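Local coordinates for BH2092 protein (Bacillus halodurans, PDB 3NHV) that is of unknown function but belongs to the rhodanese-like family, so it may take part in sulfur transfer, at residues D38-E43 / T77-P82; G107-R112 / A126-N131. All blocks are in the same frame, centred on the assembly; numbering follows the deposited sequence.

Contact 1: residues D38-E43 / T77-P82; sequences DVRDAE and TYCWGP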
ATOM      1  N   ASP B  38      -2.081  -1.475 -18.972  1.00 46.02           N
ATOM      2  CA  ASP B  38      -3.136  -1.959 -18.077  1.00 43.00           C
ATOM      3  C   ASP B  38      -2.985  -3.476 -18.090  1.00 44.99           C
ATOM      4  O   ASP B  38      -3.112  -4.106 -19.136  1.00 51.24           O
ATOM      5  CB  ASP B  38      -4.518  -1.573 -18.611  1.00 36.18           C
ATOM      6  CG  ASP B  38      -5.631  -1.844 -17.612  1.00 44.60           C
ATOM      7  OD1 ASP B  38      -5.592  -2.890 -16.929  1.00 45.37           O
ATOM      8  OD2 ASP B  38      -6.559  -1.012 -17.521  1.00 41.42           O
ATOM      9  N   VAL B  39      -2.705  -4.048 -16.925  1.00 44.80           N
ATOM     10  CA  VAL B  39      -2.486  -5.482 -16.772  1.00 41.15           C
ATOM     11  C   VAL B  39      -3.727  -6.283 -16.388  1.00 42.08           C
ATOM     12  O   VAL B  39      -3.685  -7.513 -16.340  1.00 43.40           O
ATOM     13  CB  VAL B  39      -1.401  -5.725 -15.702  1.00 46.14           C
ATOM     14  CG1 VAL B  39      -1.277  -7.193 -15.391  1.00 57.16           C
ATOM     15  CG2 VAL B  39      -0.071  -5.165 -16.186  1.00 47.36           C
ATOM     16  N   ARG B  40      -4.827  -5.601 -16.102  1.00 37.30           N
ATOM     17  CA  ARG B  40      -6.042  -6.309 -15.708  1.00 44.56           C
ATOM     18  C   ARG B  40      -6.636  -7.103 -16.870  1.00 49.83           C
ATOM     19  O   ARG B  40      -6.044  -7.209 -17.946  1.00 49.29           O
ATOM     20  CB  ARG B  40      -7.098  -5.324 -15.200  1.00 45.95           C
ATOM     21  CG  ARG B  40      -6.619  -4.340 -14.151  1.00 44.25           C
ATOM     22  CD  ARG B  40      -7.156  -2.952 -14.481  1.00 44.03           C
ATOM     23  NE  ARG B  40      -8.541  -2.726 -14.076  1.00 38.43           N
ATOM     24  CZ  ARG B  40      -9.411  -2.019 -14.792  1.00 40.78           C
ATOM     25  NH1 ARG B  40      -9.044  -1.493 -15.954  1.00 36.70           N
ATOM     26  NH2 ARG B  40     -10.638  -1.801 -14.331  1.00 45.70           N
ATOM     27  N   ASP B  41      -7.820  -7.659 -16.637  1.00 59.60           N
ATOM     28  CA  ASP B  41      -8.527  -8.429 -17.653  1.00 61.43           C
ATOM     29  C   ASP B  41      -8.921  -7.528 -18.818  1.00 59.39           C
ATOM     30  O   ASP B  41      -9.327  -6.385 -18.607  1.00 64.83           O
ATOM     31  CB  ASP B  41      -9.801  -9.023 -17.078  1.00 65.44           C
ATOM     32  CG  ASP B  41     -10.634  -9.697 -18.137  1.00 85.50           C
ATOM     33  OD1 ASP B  41     -10.415 -10.906 -18.377  1.00 93.14           O
ATOM     34  OD2 ASP B  41     -11.490  -9.013 -18.753  1.00 86.30           O
ATOM     35  N   ALA B  42      -8.838  -8.051 -20.039  1.00 58.27           N
ATOM     36  CA  ALA B  42      -9.189  -7.279 -21.236  1.00 53.74           C
ATOM     37  C   ALA B  42     -10.529  -6.557 -21.125  1.00 57.55           C
ATOM     38  O   ALA B  42     -10.633  -5.371 -21.436  1.00 55.33           O
ATOM     39  CB  ALA B  42      -9.205  -8.190 -22.456  1.00 44.02           C
ATOM     40  N   GLU B  43     -11.554  -7.279 -20.685  1.00 62.13           N
ATOM     41  CA  GLU B  43     -12.889  -6.707 -20.558  1.00 66.40           C
ATOM     42  C   GLU B  43     -12.862  -5.463 -19.671  1.00 69.49           C
ATOM     43  O   GLU B  43     -13.454  -4.436 -20.015  1.00 68.74           O
ATOM     44  CB  GLU B  43     -13.846  -7.753 -19.974  1.00 72.73           C
ATOM     45  CG  GLU B  43     -15.324  -7.506 -20.255  1.00 87.60           C
ATOM     46  CD  GLU B  43     -15.680  -7.639 -21.741  1.00 95.23           C
ATOM     47  OE1 GLU B  43     -15.248  -8.633 -22.380  1.00 88.36           O
ATOM     48  OE2 GLU B  43     -16.403  -6.748 -22.264  1.00 94.62           O
ATOM     49  N   THR B  77       3.096  -0.238 -15.138  1.00 39.10           N
ATOM     50  CA  THR B  77       1.990  -1.175 -15.017  1.00 42.18           C
ATOM     51  C   THR B  77       1.011  -0.742 -13.949  1.00 38.17           C
ATOM     52  O   THR B  77       1.401  -0.121 -12.967  1.00 39.26           O
ATOM     53  CB  THR B  77       2.496  -2.579 -14.643  1.00 49.86           C
ATOM     54  OG1 THR B  77       3.121  -2.524 -13.355  1.00 50.08           O
ATOM     55  CG2 THR B  77       3.513  -3.072 -15.666  1.00 49.21           C
ATOM     56  N   TYR B  78      -0.263  -1.066 -14.135  1.00 39.77           N
ATOM     57  CA  TYR B  78      -1.250  -0.731 -13.123  1.00 39.58           C
ATOM     58  C   TYR B  78      -2.366  -1.765 -13.110  1.00 41.58           C
ATOM     59  O   TYR B  78      -2.774  -2.270 -14.158  1.00 47.66           O
ATOM     60  CB  TYR B  78      -1.804   0.686 -13.341  1.00 45.79           C
ATOM     61  CG  TYR B  78      -2.865   0.821 -14.410  1.00 46.49           C
ATOM     62  CD1 TYR B  78      -4.188   0.474 -14.154  1.00 41.69           C
ATOM     63  CD2 TYR B  78      -2.550   1.323 -15.669  1.00 45.59           C
ATOM     64  CE1 TYR B  78      -5.167   0.631 -15.119  1.00 45.14           C
ATOM     65  CE2 TYR B  78      -3.520   1.485 -16.642  1.00 39.15           C
ATOM     66  CZ  TYR B  78      -4.827   1.139 -16.363  1.00 41.09           C
ATOM     67  OH  TYR B  78      -5.797   1.326 -17.323  1.00 36.11           O
ATOM     68  N   CYS B  79      -2.823  -2.101 -11.907  1.00 43.83           N
ATOM     69  CA  CYS B  79      -3.897  -3.066 -11.714  1.00 40.64           C
ATOM     70  C   CYS B  79      -5.070  -2.296 -11.119  1.00 45.21           C
ATOM     71  O   CYS B  79      -5.169  -1.090 -11.301  1.00 44.82           O
ATOM     72  CB  CYS B  79      -3.457  -4.190 -10.764  1.00 49.93           C
ATOM     73  SG  CYS B  79      -4.822  -5.317 -10.282  1.00 83.65           S
ATOM     74  N   TRP B  80      -5.957  -2.978 -10.407  1.00 43.70           N
ATOM     75  CA  TRP B  80      -7.100  -2.306  -9.822  1.00 46.59           C
ATOM     76  C   TRP B  80      -6.721  -1.292  -8.767  1.00 47.23           C
ATOM     77  O   TRP B  80      -7.083  -0.123  -8.876  1.00 52.74           O
ATOM     78  CB  TRP B  80      -8.075  -3.312  -9.223  1.00 51.42           C
ATOM     79  CG  TRP B  80      -8.815  -4.076 -10.257  1.00 55.06           C
ATOM     80  CD1 TRP B  80      -8.436  -5.254 -10.834  1.00 57.89           C
ATOM     81  CD2 TRP B  80     -10.047  -3.701 -10.876  1.00 47.82           C
ATOM     82  NE1 TRP B  80      -9.360  -5.635 -11.777  1.00 56.44           N
ATOM     83  CE2 TRP B  80     -10.359  -4.699 -11.825  1.00 53.78           C
ATOM     84  CE3 TRP B  80     -10.917  -2.614 -10.727  1.00 52.12           C
ATOM     85  CZ2 TRP B  80     -11.507  -4.650 -12.616  1.00 48.59           C
ATOM     86  CZ3 TRP B  80     -12.064  -2.563 -11.517  1.00 55.76           C
ATOM     87  CH2 TRP B  80     -12.346  -3.576 -12.452  1.00 55.65           C
ATOM     88  N   GLY B  81      -5.994  -1.739  -7.747  1.00 47.50           N
ATOM     89  CA  GLY B  81      -5.594  -0.840  -6.676  1.00 52.80           C
ATOM     90  C   GLY B  81      -4.631  -1.431  -5.654  1.00 54.09           C
ATOM     91  O   GLY B  81      -3.948  -2.420  -5.930  1.00 47.58           O
ATOM     92  N   PRO B  82      -4.570  -0.842  -4.446  1.00 54.11           N
ATOM     93  CA  PRO B  82      -3.712  -1.243  -3.323  1.00 54.36           C
ATOM     94  C   PRO B  82      -3.756  -2.720  -2.959  1.00 52.02           C
ATOM     95  O   PRO B  82      -2.747  -3.311  -2.585  1.00 41.46           O
ATOM     96  CB  PRO B  82      -4.225  -0.381  -2.171  1.00 49.85           C
ATOM     97  CG  PRO B  82      -4.713   0.833  -2.853  1.00 53.62           C
ATOM     98  CD  PRO B  82      -5.440   0.280  -4.054  1.00 47.93           C
TER
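Asp38 and Tyr78 pair on neighbouring parallel strands, and their side chains close a polar network on one face of the sheet. Tyr78 OH donates to Asp38 OD2 (2.5 Å, a length doubtful at this resolution), and Asp38 CA makes a CH-pi contact over one face of the Tyr78 ring; the hydroxyl is also hydrogen-bonded to Ile50 N. Along the backbone, Val39 N gives an almost straight bond to Tyr78 O (3.3 Å). The carboxylate is gripped further: OD1 closes an Asx turn with Arg40 N, and the syn lone pair of OD2 takes Arg40 NH1 at 3.0 Å, a salt bridge in the guanidinium plane. Arg40 NH1 also reaches Cys48 O.

The third element is cation-pi. Bending at chi2 and chi3 (80°), Arg40 sets its guanidinium edge-on over the Trp80 face, the planes 75° apart, with Arg40 NH2 3.1 Å from Trp80 CH2; Arg40 CG lies over the five-membered ring. With an alanine replacing Trp80, NH2 is likely to lose its indole support, leaving the guanidinium held through NH1. The contact joins strand 34-38 to the loop after strand 74-78; Cys79, disulfide-bonded to Cys84, starts that loop, consistent with the active-site loop of rhodanese-like domains.

Contact 2: residues G107-R112 / A126-N131; sequences GIEYWR and ADLFWN
Arg112 reaches across from helix 107-113 and grips two successive backbone carbonyls of the irregular segment 126-131. NH1 donates to Asp127 O at 3.0 Å and NH2 to Ala126 O at 3.2 Å, so the two terminal nitrogens of one guanidinium hold adjoining peptide groups. Asp127 O lies practically in the guanidinium plane, yet from the carbonyl's side the donor stands well above its plane, 56° out, and the N-H is bent; the bond to Ala126 O is straighter. Leu128 closes the tight part. With CG anti to the backbone N (chi1 -178°) and a turn at chi2 (55°), it carries CD1 over one guanidinium face, 3.8 Å from Arg112 NH1, while the same methyl packs 4.0 Å from Glu109 CA and against Glu109 CG.

The looser side lies toward Phe129. Its CE2 comes 3.5 Å from Glu109 OE1, obliquely, and the carboxylate and ring touch little more than this corner. The polar end of Glu109 is satisfied by a salt bridge to Lys113 of its own chain and a hydrogen bond to Tyr110 OH of the second subunit; Phe129 packs on Lys113 of that subunit. Asp127 is exposed, and its CB points away from the helix. The arrangement is that of an irregular C-terminal segment strapped along the helix that follows the last strand, 100-105, of a rhodanese-like sheet, beside a subunit interface.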
ATOM      1  N   GLY B 107      -3.256   2.084  -8.406  1.00 48.87           N
ATOM      2  CA  GLY B 107      -3.986   1.526  -9.529  1.00 49.63           C
ATOM      3  C   GLY B 107      -4.978   2.516 -10.108  1.00 53.38           C
ATOM      4  O   GLY B 107      -4.840   3.729  -9.928  1.00 56.37           O
ATOM      5  N   ILE B 108      -5.988   2.002 -10.799  1.00 46.83           N
ATOM      6  CA  ILE B 108      -6.992   2.850 -11.413  1.00 40.60           C
ATOM      7  C   ILE B 108      -7.984   3.310 -10.359  1.00 39.00           C
ATOM      8  O   ILE B 108      -8.677   4.306 -10.531  1.00 38.13           O
ATOM      9  CB  ILE B 108      -7.735   2.099 -12.544  1.00 52.93           C
ATOM     10  CG1 ILE B 108      -8.620   3.072 -13.329  1.00 54.99           C
ATOM     11  CG2 ILE B 108      -8.563   0.960 -11.962  1.00 42.53           C
ATOM     12  CD1 ILE B 108      -9.216   2.472 -14.595  1.00 61.08           C
ATOM     13  N   GLU B 109      -8.045   2.574  -9.260  1.00 38.57           N
ATOM     14  CA  GLU B 109      -8.944   2.937  -8.195  1.00 42.56           C
ATOM     15  C   GLU B 109      -8.628   4.349  -7.706  1.00 44.72           C
ATOM     16  O   GLU B 109      -9.482   5.228  -7.734  1.00 54.77           O
ATOM     17  CB  GLU B 109      -8.821   1.963  -7.036  1.00 40.12           C
ATOM     18  CG  GLU B 109      -9.609   2.415  -5.837  1.00 44.73           C
ATOM     19  CD  GLU B 109      -9.346   1.578  -4.617  1.00 47.47           C
ATOM     20  OE1 GLU B 109      -9.758   2.011  -3.522  1.00 49.22           O
ATOM     21  OE2 GLU B 109      -8.736   0.494  -4.756  1.00 53.00           O
ATOM     22  N   TYR B 110      -7.400   4.582  -7.267  1.00 43.40           N
ATOM     23  CA  TYR B 110      -7.050   5.904  -6.781  1.00 46.08           C
ATOM     24  C   TYR B 110      -6.864   6.931  -7.890  1.00 47.58           C
ATOM     25  O   TYR B 110      -6.842   8.134  -7.634  1.00 53.75           O
ATOM     26  CB  TYR B 110      -5.819   5.819  -5.872  1.00 46.74           C
ATOM     27  CG  TYR B 110      -6.197   5.540  -4.429  1.00 62.64           C
ATOM     28  CD1 TYR B 110      -6.476   6.592  -3.545  1.00 61.58           C
ATOM     29  CD2 TYR B 110      -6.359   4.229  -3.961  1.00 57.48           C
ATOM     30  CE1 TYR B 110      -6.912   6.347  -2.237  1.00 56.01           C
ATOM     31  CE2 TYR B 110      -6.795   3.977  -2.652  1.00 55.68           C
ATOM     32  CZ  TYR B 110      -7.070   5.041  -1.804  1.00 54.94           C
ATOM     33  OH  TYR B 110      -7.519   4.802  -0.527  1.00 66.26           O
ATOM     34  N   TRP B 111      -6.752   6.465  -9.128  1.00 51.60           N
ATOM     35  CA  TRP B 111      -6.607   7.380 -10.252  1.00 46.16           C
ATOM     36  C   TRP B 111      -7.934   8.100 -10.432  1.00 49.69           C
ATOM     37  O   TRP B 111      -7.979   9.313 -10.658  1.00 47.18           O
ATOM     38  CB  TRP B 111      -6.255   6.619 -11.526  1.00 47.03           C
ATOM     39  CG  TRP B 111      -6.391   7.453 -12.736  1.00 47.41           C
ATOM     40  CD1 TRP B 111      -7.516   7.629 -13.485  1.00 42.25           C
ATOM     41  CD2 TRP B 111      -5.390   8.303 -13.305  1.00 46.22           C
ATOM     42  NE1 TRP B 111      -7.282   8.540 -14.483  1.00 42.27           N
ATOM     43  CE2 TRP B 111      -5.986   8.970 -14.398  1.00 44.34           C
ATOM     44  CE3 TRP B 111      -4.051   8.568 -12.996  1.00 39.88           C
ATOM     45  CZ2 TRP B 111      -5.285   9.888 -15.187  1.00 46.44           C
ATOM     46  CZ3 TRP B 111      -3.351   9.483 -13.779  1.00 43.53           C
ATOM     47  CH2 TRP B 111      -3.970  10.133 -14.861  1.00 41.93           C
ATOM     48  N   ARG B 112      -9.015   7.338 -10.322  1.00 47.80           N
ATOM     49  CA  ARG B 112     -10.353   7.886 -10.456  1.00 47.26           C
ATOM     50  C   ARG B 112     -10.725   8.679  -9.201  1.00 45.93           C
ATOM     51  O   ARG B 112     -11.328   9.743  -9.301  1.00 53.87           O
ATOM     52  CB  ARG B 112     -11.358   6.755 -10.712  1.00 55.13           C
ATOM     53  CG  ARG B 112     -11.166   6.035 -12.048  1.00 52.56           C
ATOM     54  CD  ARG B 112     -11.989   4.761 -12.105  1.00 51.20           C
ATOM     55  NE  ARG B 112     -13.417   5.043 -12.016  1.00 56.25           N
ATOM     56  CZ  ARG B 112     -14.363   4.123 -11.846  1.00 59.89           C
ATOM     57  NH1 ARG B 112     -14.050   2.838 -11.746  1.00 58.89           N
ATOM     58  NH2 ARG B 112     -15.632   4.494 -11.778  1.00 54.09           N
ATOM     59  N   ALA B 126     -18.200   2.545 -14.710  1.00 63.33           N
ATOM     60  CA  ALA B 126     -17.685   1.195 -14.512  1.00 68.21           C
ATOM     61  C   ALA B 126     -17.468   0.920 -13.024  1.00 70.24           C
ATOM     62  O   ALA B 126     -17.437   1.846 -12.211  1.00 70.53           O
ATOM     63  CB  ALA B 126     -16.377   1.029 -15.261  1.00 69.77           C
ATOM     64  N   ASP B 127     -17.323  -0.353 -12.669  1.00 69.34           N
ATOM     65  CA  ASP B 127     -17.108  -0.709 -11.278  1.00 68.23           C
ATOM     66  C   ASP B 127     -15.796  -0.141 -10.776  1.00 67.94           C
ATOM     67  O   ASP B 127     -14.819  -0.045 -11.519  1.00 68.59           O
ATOM     68  CB  ASP B 127     -17.120  -2.219 -11.092  1.00 73.45           C
ATOM     69  CG  ASP B 127     -18.516  -2.790 -11.162  1.00 84.71           C
ATOM     70  OD1 ASP B 127     -19.451  -2.099 -10.693  1.00 87.83           O
ATOM     71  OD2 ASP B 127     -18.680  -3.921 -11.667  1.00 85.64           O
ATOM     72  N   LEU B 128     -15.776   0.242  -9.508  1.00 62.47           N
ATOM     73  CA  LEU B 128     -14.582   0.814  -8.922  1.00 54.04           C
ATOM     74  C   LEU B 128     -13.670  -0.265  -8.375  1.00 51.32           C
ATOM     75  O   LEU B 128     -12.452  -0.155  -8.463  1.00 48.29           O
ATOM     76  CB  LEU B 128     -14.967   1.784  -7.809  1.00 52.52           C
ATOM     77  CG  LEU B 128     -13.810   2.501  -7.120  1.00 52.32           C
ATOM     78  CD1 LEU B 128     -12.938   3.227  -8.138  1.00 52.71           C
ATOM     79  CD2 LEU B 128     -14.384   3.473  -6.115  1.00 54.86           C
ATOM     80  N   PHE B 129     -14.264  -1.314  -7.822  1.00 54.33           N
ATOM     81  CA  PHE B 129     -13.487  -2.405  -7.252  1.00 52.48           C
ATOM     82  C   PHE B 129     -13.643  -3.715  -8.020  1.00 53.76           C
ATOM     83  O   PHE B 129     -14.602  -3.909  -8.760  1.00 57.12           O
ATOM     84  CB  PHE B 129     -13.902  -2.658  -5.804  1.00 55.57           C
ATOM     85  CG  PHE B 129     -13.847  -1.448  -4.927  1.00 58.97           C
ATOM     86  CD1 PHE B 129     -14.985  -0.677  -4.716  1.00 65.29           C
ATOM     87  CD2 PHE B 129     -12.667  -1.098  -4.279  1.00 60.75           C
ATOM     88  CE1 PHE B 129     -14.951   0.433  -3.863  1.00 74.10           C
ATOM     89  CE2 PHE B 129     -12.617   0.004  -3.428  1.00 68.07           C
ATOM     90  CZ  PHE B 129     -13.764   0.774  -3.216  1.00 76.40           C
ATOM     91  N   TRP B 130     -12.686  -4.614  -7.819  1.00 53.89           N
ATOM     92  CA  TRP B 130     -12.703  -5.929  -8.438  1.00 57.21           C
ATOM     93  C   TRP B 130     -13.798  -6.745  -7.748  1.00 60.71           C
ATOM     94  O   TRP B 130     -13.896  -6.733  -6.517  1.00 53.69           O
ATOM     95  CB  TRP B 130     -11.355  -6.608  -8.227  1.00 58.84           C
ATOM     96  CG  TRP B 130     -11.277  -7.997  -8.777  1.00 66.92           C
ATOM     97  CD1 TRP B 130     -11.326  -8.360 -10.093  1.00 70.52           C
ATOM     98  CD2 TRP B 130     -11.088  -9.211  -8.034  1.00 67.98           C
ATOM     99  NE1 TRP B 130     -11.172  -9.721 -10.218  1.00 68.01           N
ATOM    100  CE2 TRP B 130     -11.023 -10.268  -8.970  1.00 70.37           C
ATOM    101  CE3 TRP B 130     -10.962  -9.508  -6.670  1.00 66.83           C
ATOM    102  CZ2 TRP B 130     -10.840 -11.602  -8.587  1.00 65.47           C
ATOM    103  CZ3 TRP B 130     -10.779 -10.836  -6.289  1.00 69.49           C
ATOM    104  CH2 TRP B 130     -10.720 -11.865  -7.246  1.00 70.38           C
ATOM    105  N   ASN B 131     -14.615  -7.446  -8.538  1.00 66.70           N
ATOM    106  CA  ASN B 131     -15.714  -8.265  -8.005  1.00 66.82           C
ATOM    107  C   ASN B 131     -15.307  -9.735  -7.910  1.00 64.83           C
ATOM    108  O   ASN B 131     -15.165 -10.421  -8.922  1.00 65.71           O
ATOM    109  CB  ASN B 131     -16.951  -8.147  -8.900  1.00 65.06           C
ATOM    110  CG  ASN B 131     -18.238  -8.524  -8.179  1.00 66.82           C
ATOM    111  OD1 ASN B 131     -18.300  -9.521  -7.451  1.00 73.31           O
ATOM    112  ND2 ASN B 131     -19.282  -7.729  -8.392  1.00 59.26           N
TER

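Contact 1 is buried near the centre of the chain, contact 2 near the surface; their centres lie about 9 Å apart. Contact 1 joins two strand ends through a carboxylate, a hydroxyl and a guanidinium set over an indole, whereas contact 2 pins coil to helix mainly by an arginine on backbone carbonyls and a leucine methyl. They share no segment, but the loop residues Cys79 and Trp80 lie against the start of helix 107-113: Cys79 O probably accepts from Ile108 N and Trp80 O from Glu109 N. Trp80 also meets the Trp130 ring, so segment 126-131 also borders contact 1. Subunit contacts are far more prominent around contact 2.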